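Local atomic coordinates of 3',5'-nucleoside bisphosphate phosphatase (PDB entry 2YB1), a protein that hydrolyses the 3'-phosphate of nucleoside 3',5'-bisphosphates, giving the nucleoside 5'-phosphate and orthophosphate, with the help of manganese ions. Residues Leu6-Arg11 with Ala32-Thr37; Thr12-Leu17 with Asp248-Gly253; Ala187-Pro192 with Gln215-Ala220. All coordinates share one frame; numbering follows the deposited sequence.

Contact 1 (Leu6-Arg11 with Ala32-Thr37). With MN (manganese (II) ion), chain C.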
loop_
_atom_site.group_PDB
_atom_site.type_symbol
_atom_site.label_atom_id
_atom_site.label_comp_id
_atom_site.label_asym_id
_atom_site.label_seq_id
_atom_site.Cartn_x
_atom_site.Cartn_y
_atom_site.Cartn_z
ATOM N N LEU A 6 -0.621 10.326 -0.616
ATOM C CA LEU A 6 -1.679 9.405 -0.193
ATOM C C LEU A 6 -1.312 7.920 -0.139
ATOM O O LEU A 6 -2.214 7.072 -0.197
ATOM C CB LEU A 6 -2.993 9.649 -0.959
ATOM C CG LEU A 6 -3.402 11.126 -0.982
ATOM C CD1 LEU A 6 -4.716 11.335 -1.725
ATOM C CD2 LEU A 6 -3.460 11.719 0.440
ATOM N N HIS A 7 -0.022 7.594 -0.237
ATOM C CA HIS A 7 0.406 6.201 -0.081
ATOM C C HIS A 7 1.792 6.064 0.576
ATOM O O HIS A 7 2.781 6.476 -0.009
ATOM C CB HIS A 7 0.412 5.559 -1.474
ATOM C CG HIS A 7 0.582 4.074 -1.478
ATOM N ND1 HIS A 7 -0.023 3.266 -2.420
ATOM C CD2 HIS A 7 1.306 3.249 -0.685
ATOM C CE1 HIS A 7 0.312 2.008 -2.196
ATOM N NE2 HIS A 7 1.114 1.971 -1.149
ATOM N N PHE A 8 1.869 5.443 1.747
ATOM C CA PHE A 8 3.164 5.113 2.363
ATOM C C PHE A 8 2.964 4.165 3.542
ATOM O O PHE A 8 1.825 3.939 3.971
ATOM C CB PHE A 8 3.958 6.383 2.781
ATOM C CG PHE A 8 3.182 7.370 3.638
ATOM C CD1 PHE A 8 3.190 7.268 5.032
ATOM C CD2 PHE A 8 2.502 8.444 3.054
ATOM C CE1 PHE A 8 2.477 8.180 5.826
ATOM C CE2 PHE A 8 1.792 9.364 3.840
ATOM C CZ PHE A 8 1.786 9.233 5.234
ATOM N N HIS A 9 4.072 3.670 4.096
ATOM C CA HIS A 9 4.040 2.587 5.079
ATOM C C HIS A 9 4.806 2.915 6.347
ATOM O O HIS A 9 5.643 3.818 6.364
ATOM C CB HIS A 9 4.613 1.304 4.472
ATOM C CG HIS A 9 3.794 0.787 3.336
ATOM N ND1 HIS A 9 2.817 -0.168 3.502
ATOM C CD2 HIS A 9 3.758 1.141 2.030
ATOM C CE1 HIS A 9 2.225 -0.398 2.343
ATOM N NE2 HIS A 9 2.779 0.382 1.434
ATOM N N SER A 10 4.522 2.152 7.400
ATOM C CA SER A 10 5.179 2.328 8.684
ATOM C C SER A 10 5.520 0.948 9.211
ATOM O O SER A 10 5.199 -0.057 8.562
ATOM C CB SER A 10 4.238 3.030 9.669
ATOM O OG SER A 10 3.222 2.143 10.121
ATOM N N ARG A 11 6.147 0.890 10.388
ATOM C CA ARG A 11 6.486 -0.392 11.010
ATOM C C ARG A 11 5.252 -1.216 11.376
ATOM O O ARG A 11 5.365 -2.401 11.702
ATOM C CB ARG A 11 7.402 -0.189 12.227
ATOM C CG ARG A 11 8.763 0.387 11.869
ATOM C CD ARG A 11 9.684 0.465 13.097
ATOM N NE ARG A 11 10.237 -0.850 13.399
ATOM C CZ ARG A 11 11.290 -1.375 12.773
ATOM N NH1 ARG A 11 11.913 -0.679 11.816
ATOM N NH2 ARG A 11 11.727 -2.591 13.100
ATOM N N ALA A 32 0.532 19.294 2.279
ATOM C CA ALA A 32 -0.819 19.784 2.573
ATOM C C ALA A 32 -1.786 18.670 2.981
ATOM O O ALA A 32 -2.845 18.933 3.543
ATOM C CB ALA A 32 -1.388 20.555 1.368
ATOM N N LEU A 33 -1.454 17.430 2.635
ATOM C CA LEU A 33 -2.287 16.288 3.007
ATOM C C LEU A 33 -1.472 15.000 2.998
ATOM O O LEU A 33 -0.695 14.776 2.064
ATOM C CB LEU A 33 -3.456 16.176 2.020
ATOM C CG LEU A 33 -4.481 15.065 2.222
ATOM C CD1 LEU A 33 -5.265 15.291 3.511
ATOM C CD2 LEU A 33 -5.435 15.001 1.018
ATOM N N LEU A 34 -1.709 14.125 3.979
ATOM C CA LEU A 34 -1.055 12.811 4.046
ATOM C C LEU A 34 -2.069 11.696 4.335
ATOM O O LEU A 34 -3.099 11.940 4.985
ATOM C CB LEU A 34 0.017 12.797 5.140
ATOM C CG LEU A 34 1.202 13.765 5.027
ATOM C CD1 LEU A 34 2.074 13.716 6.300
ATOM C CD2 LEU A 34 2.050 13.478 3.789
ATOM N N ALA A 35 -1.789 10.488 3.842
ATOM C CA ALA A 35 -2.538 9.294 4.260
ATOM C C ALA A 35 -1.610 8.091 4.451
ATOM O O ALA A 35 -0.901 7.694 3.523
ATOM C CB ALA A 35 -3.683 8.965 3.264
ATOM N N LEU A 36 -1.605 7.525 5.664
ATOM C CA LEU A 36 -0.821 6.321 5.946
ATOM C C LEU A 36 -1.612 5.106 5.456
ATOM O O LEU A 36 -2.795 4.963 5.780
ATOM C CB LEU A 36 -0.517 6.203 7.452
ATOM C CG LEU A 36 0.181 4.920 7.939
ATOM C CD1 LEU A 36 1.533 4.734 7.261
ATOM C CD2 LEU A 36 0.333 4.912 9.466
ATOM N N THR A 37 -1.013 4.298 4.586
ATOM C CA THR A 37 -1.734 3.121 4.114
ATOM C C THR A 37 -0.893 1.882 4.314
ATOM O O THR A 37 -0.266 1.382 3.370
ATOM C CB THR A 37 -1.998 3.308 2.596
ATOM O OG1 THR A 37 -0.750 3.510 1.921
ATOM C CG2 THR A 37 -2.822 4.553 2.354
HETATM MN MN MN C . 2.272 0.179 -0.653
#
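F8 and T37 are joined by two hydrogen bonds where the loop after strand 4-5 runs beside the end of strand 33-36. The firmer one is backbone to backbone: T37 N donates to F8 O at 2.9 Å (N-H...O 151°). In the other, F8 N reaches T37 OG1 at 3.3 Å with an N-H...O angle of only 136°. The threonine oxygen is placed for this by a chi1 of 57°, which sets it between its own N and carbonyl carbon and leaves CG2 to pack on L6 O.

Contacts with the ring of F8 form a second group. A35 O and L36 CA lie over one face, the oxygen 3.2 Å from F8 CE2 and the CA in a CH-pi contact 4.2 Å from the ring centroid. L34 CB meets the ring at its edge, 4.0 Å from F8 CZ. Further along, L6 CD2 nests against L33 CD2 (3.9 Å) and A35 CB.

Metal ligation is the third kind. H7 and H9 each give NE2 to the same manganese ion, whose other ligands include E64 and D248. T37 O sits over one face of the H9 ring, while H7 ND1 is held by E218. Two metal-binding histidines with one buried phenylalanine, F8, between them form the N-terminal His-x-His motif of the PHP family.

Contact 2 (Thr12-Leu17 with Asp248-Gly253). With MN (manganese (II) ion), chain B; MN (manganese (II) ion), chain C; AMP (adenosine monophosphate), chain E.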
loop_
_atom_site.group_PDB
_atom_site.type_symbol
_atom_site.label_atom_id
_atom_site.label_comp_id
_atom_site.label_asym_id
_atom_site.label_seq_id
_atom_site.Cartn_x
_atom_site.Cartn_y
_atom_site.Cartn_z
ATOM N N THR A 12 4.069 -0.600 11.309
ATOM C CA THR A 12 2.835 -1.366 11.480
ATOM C C THR A 12 2.761 -2.491 10.439
ATOM O O THR A 12 2.305 -3.597 10.752
ATOM C CB THR A 12 1.555 -0.497 11.384
ATOM O OG1 THR A 12 1.560 0.481 12.427
ATOM C CG2 THR A 12 0.292 -1.377 11.534
ATOM N N SER A 13 3.194 -2.233 9.203
ATOM C CA SER A 13 3.339 -3.380 8.319
ATOM C C SER A 13 4.763 -3.597 7.807
ATOM O O SER A 13 5.579 -4.194 8.513
ATOM C CB SER A 13 2.368 -3.263 7.134
ATOM O OG SER A 13 2.590 -2.084 6.358
ATOM N N ASP A 14 5.078 -3.064 6.628
ATOM C CA ASP A 14 6.420 -3.224 6.052
ATOM C C ASP A 14 7.332 -1.995 5.934
ATOM O O ASP A 14 8.379 -2.063 5.288
ATOM C CB ASP A 14 6.431 -4.113 4.801
ATOM C CG ASP A 14 5.805 -3.444 3.616
ATOM O OD1 ASP A 14 5.195 -2.376 3.801
ATOM O OD2 ASP A 14 5.929 -3.995 2.509
ATOM N N GLY A 15 6.902 -0.856 6.469
ATOM C CA GLY A 15 7.749 0.327 6.463
ATOM C C GLY A 15 8.826 0.233 7.539
ATOM O O GLY A 15 8.651 -0.472 8.540
ATOM N N ALA A 16 9.929 0.949 7.345
ATOM C CA ALA A 16 11.019 0.970 8.323
ATOM C C ALA A 16 10.822 1.981 9.461
ATOM O O ALA A 16 11.470 1.880 10.504
ATOM C CB ALA A 16 12.352 1.209 7.625
ATOM N N LEU A 17 9.926 2.946 9.266
ATOM C CA LEU A 17 9.710 4.013 10.251
ATOM C C LEU A 17 8.400 3.822 11.002
ATOM O O LEU A 17 7.416 3.354 10.436
ATOM C CB LEU A 17 9.671 5.379 9.549
ATOM C CG LEU A 17 10.977 6.116 9.227
ATOM C CD1 LEU A 17 12.022 5.185 8.686
ATOM C CD2 LEU A 17 10.716 7.256 8.255
ATOM N N ASP A 248 4.507 5.727 -2.039
ATOM C CA ASP A 248 4.721 4.332 -1.672
ATOM C C ASP A 248 6.019 4.174 -0.899
ATOM O O ASP A 248 6.693 3.140 -0.990
ATOM C CB ASP A 248 4.720 3.416 -2.904
ATOM C CG ASP A 248 4.555 1.948 -2.537
ATOM O OD1 ASP A 248 4.080 1.648 -1.413
ATOM O OD2 ASP A 248 4.914 1.086 -3.369
ATOM N N PHE A 249 6.355 5.193 -0.113
ATOM C CA PHE A 249 7.555 5.167 0.723
ATOM C C PHE A 249 7.538 4.018 1.743
ATOM O O PHE A 249 6.524 3.774 2.398
ATOM C CB PHE A 249 7.709 6.516 1.447
ATOM C CG PHE A 249 8.875 6.566 2.393
ATOM C CD1 PHE A 249 8.723 6.183 3.726
ATOM C CD2 PHE A 249 10.121 6.984 1.950
ATOM C CE1 PHE A 249 9.793 6.216 4.598
ATOM C CE2 PHE A 249 11.191 7.029 2.812
ATOM C CZ PHE A 249 11.031 6.642 4.141
ATOM N N HIS A 250 8.673 3.318 1.860
ATOM C CA HIS A 250 8.891 2.251 2.854
ATOM C C HIS A 250 10.049 2.615 3.770
ATOM O O HIS A 250 9.942 2.538 4.988
ATOM C CB HIS A 250 9.186 0.894 2.211
ATOM C CG HIS A 250 7.988 0.228 1.621
ATOM N ND1 HIS A 250 7.355 0.701 0.490
ATOM C CD2 HIS A 250 7.311 -0.882 1.996
ATOM C CE1 HIS A 250 6.339 -0.089 0.194
ATOM N NE2 HIS A 250 6.294 -1.058 1.091
ATOM N N ALA A 251 11.207 2.876 3.169
ATOM C CA ALA A 251 12.399 3.178 3.960
ATOM C C ALA A 251 13.338 4.152 3.254
ATOM O O ALA A 251 13.319 4.259 2.027
ATOM C CB ALA A 251 13.131 1.893 4.292
ATOM N N PRO A 252 14.162 4.873 4.031
ATOM C CA PRO A 252 15.251 5.650 3.429
ATOM C C PRO A 252 16.180 4.723 2.660
ATOM O O PRO A 252 16.492 3.634 3.140
ATOM C CB PRO A 252 15.979 6.228 4.645
ATOM C CG PRO A 252 14.932 6.282 5.715
ATOM C CD PRO A 252 14.093 5.057 5.492
ATOM N N GLY A 253 16.612 5.135 1.477
ATOM C CA GLY A 253 17.560 4.334 0.727
ATOM C C GLY A 253 16.969 3.055 0.165
ATOM O O GLY A 253 17.709 2.154 -0.229
HETATM MN MN MN B . 4.923 -2.878 0.945
HETATM MN MN MN C . 2.272 0.179 -0.653
HETATM P P AMP E . 3.727 -9.797 0.801
HETATM O O1P AMP E . 3.609 -10.623 -0.463
HETATM O O2P AMP E . 2.443 -9.014 0.966
HETATM O O3P AMP E . 4.180 -10.670 1.945
HETATM O "O5'" AMP E . 4.904 -8.800 0.402
HETATM C "C5'" AMP E . 4.732 -7.863 -0.648
HETATM C "C4'" AMP E . 5.598 -6.646 -0.454
HETATM O "O4'" AMP E . 6.942 -6.936 -0.901
HETATM C "C3'" AMP E . 5.195 -5.419 -1.259
HETATM O "O3'" AMP E . 4.164 -4.670 -0.632
HETATM C "C2'" AMP E . 6.505 -4.647 -1.403
HETATM O "O2'" AMP E . 6.749 -3.859 -0.245
HETATM C "C1'" AMP E . 7.537 -5.774 -1.449
HETATM N N9 AMP E . 7.958 -6.073 -2.829
HETATM C C8 AMP E . 7.340 -6.904 -3.695
HETATM N N7 AMP E . 8.002 -6.923 -4.887
HETATM C C5 AMP E . 9.053 -6.084 -4.789
HETATM C C6 AMP E . 10.158 -5.636 -5.668
HETATM N N6 AMP E . 10.270 -6.098 -6.936
HETATM N N1 AMP E . 11.049 -4.751 -5.159
HETATM C C2 AMP E . 10.955 -4.275 -3.901
HETATM N N3 AMP E . 9.976 -4.637 -3.048
HETATM C C4 AMP E . 9.019 -5.524 -3.430
HETATM O O HOH W 1 8.245 3.710 6.984
#
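D14 and H250 meet at one manganese ion, bound through D14 OD2 at 2.2 Å and H250 NE2 at 2.3 Å. H39 is a further protein ligand, and the ribose O2' and O3' of AMP also bind, O2' at 2.4 Å from the metal. A chi1 of 72° puts D14 CG between the residue's backbone N and carbonyl carbon, directing OD2 to the ion. The carboxylate and imidazole planes are 72° apart, and OD1 of D14, the oxygen not bound to the metal, lies 3.2 Å from H250 CD2. D14 OD2 is gripped further by T135 OG1.

The next shell fixes the histidine. H250 ND1 donates to D248 O at 2.9 Å, though bent, with an N-H...O angle of 138° and the donor above the carbonyl plane. This bond restrains the rotation of the imidazole and keeps NE2 for the metal. D248 itself binds the neighbouring manganese through OD1, so one short loop serves two ions.

Farther out, the two loops are tied through their backbones. A16 N donates to H250 O at 2.8 Å in an almost straight bond, and a water bridges the same oxygen to L17 N. Small apolar contacts flank this tie: A16 CB presses on A251 CB at 3.5 Å, tighter than usual for two carbons, and L17 spreads its methyls, CD2 against F249 CE1 and CD1 against P252 CD.

With both ribose hydroxyl oxygens on the metal, the contact places the 3' position of the nucleotide at the manganese cluster, consistent with removal of the 3'-phosphate that this enzyme catalyses.

Contact 3 (Ala187-Pro192 with Gln215-Ala220). With MN (manganese (II) ion), chain D.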
loop_
_atom_site.group_PDB
_atom_site.type_symbol
_atom_site.label_atom_id
_atom_site.label_comp_id
_atom_site.label_asym_id
_atom_site.label_seq_id
_atom_site.Cartn_x
_atom_site.Cartn_y
_atom_site.Cartn_z
ATOM N N ALA A 187 -12.212 3.470 -2.574
ATOM C CA ALA A 187 -11.265 2.427 -2.967
ATOM C C ALA A 187 -10.433 2.909 -4.157
ATOM O O ALA A 187 -10.934 3.646 -5.019
ATOM C CB ALA A 187 -11.990 1.136 -3.303
ATOM N N VAL A 188 -9.163 2.510 -4.174
ATOM C CA VAL A 188 -8.196 2.993 -5.158
ATOM C C VAL A 188 -7.313 1.839 -5.644
ATOM O O VAL A 188 -6.698 1.151 -4.836
ATOM C CB VAL A 188 -7.264 4.074 -4.523
ATOM C CG1 VAL A 188 -6.221 4.570 -5.532
ATOM C CG2 VAL A 188 -8.073 5.228 -3.938
ATOM N N ILE A 189 -7.222 1.639 -6.957
ATOM C CA ILE A 189 -6.292 0.645 -7.482
ATOM C C ILE A 189 -4.884 1.216 -7.347
ATOM O O ILE A 189 -4.572 2.279 -7.903
ATOM C CB ILE A 189 -6.560 0.340 -8.964
ATOM C CG1 ILE A 189 -7.904 -0.386 -9.126
ATOM C CG2 ILE A 189 -5.414 -0.493 -9.547
ATOM C CD1 ILE A 189 -8.373 -0.484 -10.573
ATOM N N ALA A 190 -4.034 0.510 -6.606
ATOM C CA ALA A 190 -2.705 1.023 -6.300
ATOM C C ALA A 190 -1.707 0.662 -7.401
ATOM O O ALA A 190 -1.820 -0.393 -8.025
ATOM C CB ALA A 190 -2.226 0.488 -4.951
ATOM N N HIS A 191 -0.779 1.578 -7.665
ATOM C CA HIS A 191 0.366 1.339 -8.544
ATOM C C HIS A 191 0.086 0.372 -9.702
ATOM O O HIS A 191 0.738 -0.664 -9.834
ATOM C CB HIS A 191 1.607 0.925 -7.732
ATOM C CG HIS A 191 1.388 -0.262 -6.849
ATOM N ND1 HIS A 191 1.029 -1.499 -7.339
ATOM C CD2 HIS A 191 1.488 -0.403 -5.503
ATOM C CE1 HIS A 191 0.909 -2.349 -6.334
ATOM N NE2 HIS A 191 1.185 -1.709 -5.211
ATOM N N PRO A 192 -0.873 0.734 -10.570
ATOM C CA PRO A 192 -1.300 -0.147 -11.666
ATOM C C PRO A 192 -0.176 -0.484 -12.663
ATOM O O PRO A 192 -0.229 -1.525 -13.314
ATOM C CB PRO A 192 -2.437 0.648 -12.331
ATOM C CG PRO A 192 -2.172 2.087 -11.964
ATOM C CD PRO A 192 -1.609 2.011 -10.560
ATOM N N GLN A 215 -13.811 3.653 -7.018
ATOM C CA GLN A 215 -13.765 4.985 -7.628
ATOM C C GLN A 215 -12.420 5.636 -8.006
ATOM O O GLN A 215 -12.414 6.724 -8.569
ATOM C CB GLN A 215 -14.590 5.943 -6.768
ATOM C CG GLN A 215 -16.013 5.427 -6.577
ATOM C CD GLN A 215 -16.699 6.026 -5.365
ATOM O OE1 GLN A 215 -16.162 6.002 -4.246
ATOM N NE2 GLN A 215 -17.904 6.556 -5.579
ATOM N N GLY A 216 -11.296 5.000 -7.695
ATOM C CA GLY A 216 -10.027 5.684 -7.860
ATOM C C GLY A 216 -8.899 4.793 -8.335
ATOM O O GLY A 216 -8.973 3.565 -8.279
ATOM N N ILE A 217 -7.857 5.439 -8.849
ATOM C CA ILE A 217 -6.682 4.746 -9.337
ATOM C C ILE A 217 -5.466 5.643 -9.125
ATOM O O ILE A 217 -5.537 6.868 -9.303
ATOM C CB ILE A 217 -6.844 4.352 -10.841
ATOM C CG1 ILE A 217 -5.619 3.562 -11.338
ATOM C CG2 ILE A 217 -7.116 5.604 -11.711
ATOM C CD1 ILE A 217 -5.815 2.886 -12.686
ATOM N N GLU A 218 -4.352 5.043 -8.726
ATOM C CA GLU A 218 -3.127 5.812 -8.576
ATOM C C GLU A 218 -2.568 6.157 -9.945
ATOM O O GLU A 218 -2.351 5.292 -10.784
ATOM C CB GLU A 218 -2.099 5.053 -7.726
ATOM C CG GLU A 218 -2.482 5.035 -6.262
ATOM C CD GLU A 218 -1.477 4.330 -5.372
ATOM O OE1 GLU A 218 -0.556 3.661 -5.893
ATOM O OE2 GLU A 218 -1.627 4.445 -4.143
ATOM N N VAL A 219 -2.362 7.446 -10.157
ATOM C CA VAL A 219 -1.755 7.974 -11.368
ATOM C C VAL A 219 -0.326 8.391 -11.047
ATOM O O VAL A 219 0.617 7.963 -11.708
ATOM C CB VAL A 219 -2.585 9.124 -11.960
ATOM C CG1 VAL A 219 -1.832 9.785 -13.113
ATOM C CG2 VAL A 219 -3.923 8.577 -12.434
ATOM N N ALA A 220 -0.168 9.283 -10.074
ATOM C CA ALA A 220 1.167 9.611 -9.604
ATOM C C ALA A 220 1.543 8.584 -8.534
ATOM O O ALA A 220 0.832 8.411 -7.550
ATOM C CB ALA A 220 1.216 11.026 -9.064
HETATM MN MN MN D . 1.190 -2.235 -3.139
HETATM O O HOH W 2 -14.540 3.813 -4.101
#
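V188 pairs with G216 and I189 with I217 in parallel register, joining the two neighbouring strands of a beta-alpha-beta unit whose connecting helix is 199-211. The strand axes approach to 4.2 Å. Two backbone bonds define the ladder, and I189 uses both its polar atoms in them. I189 N donates to G216 O at 2.9 Å (N-H...O 161°), and I189 O accepts E218 N, straighter at 170°. G216 O also receives a CA-H...O contact from V188 CA, 3.3 Å away.

At the start of the pairing a water accepts from A187 N at 2.8 Å and donates to Q215 OE1; its bond from Q215 N is weak. Beyond the ladder, the carboxylate of E218 takes over. With chi2 at -178° the E218 side chain stretches out past A190, and its OE1 takes the amide H191 N at 2.7 Å, approached from above the carboxylate plane. OE2 is satisfied by H7 ND1, and the buried glutamate thus links the H191 backbone to a histidine that binds another manganese. H191 in turn gives its NE2 to a manganese ion that E64 and H75 help to bind.

On the face of the sheet carrying I189 and I217, I189 CB packs against I217 CG1, and P192 CG lies 3.8 Å from I217 CD1. One acceptor is left over: E218 O is buried with no polar partner in the model, and meets the ring carbon P192 CD at 3.4 Å.

From the N terminus, the chain leaves strand 4-5 through 6-11, and contact 1 closes the first loop, around helix 19-27, when strand 33-36 returns. Segment 12-17 lies inside that loop, but its partner, 248-253, comes only after strand 242-246; contacts 1 and 2 therefore cross, and contact 2 joins the loops that follow the two outermost strands of the sheet, 4-5 and 242-246. Contact 3 closes a short beta-alpha-beta loop nested within the long one of contact 2. Contacts 1 and 2 share a manganese ion and touch through H7 O and D248 N, while H7 also joins contact 1 to contact 3. Contacts 2 and 3 do not touch.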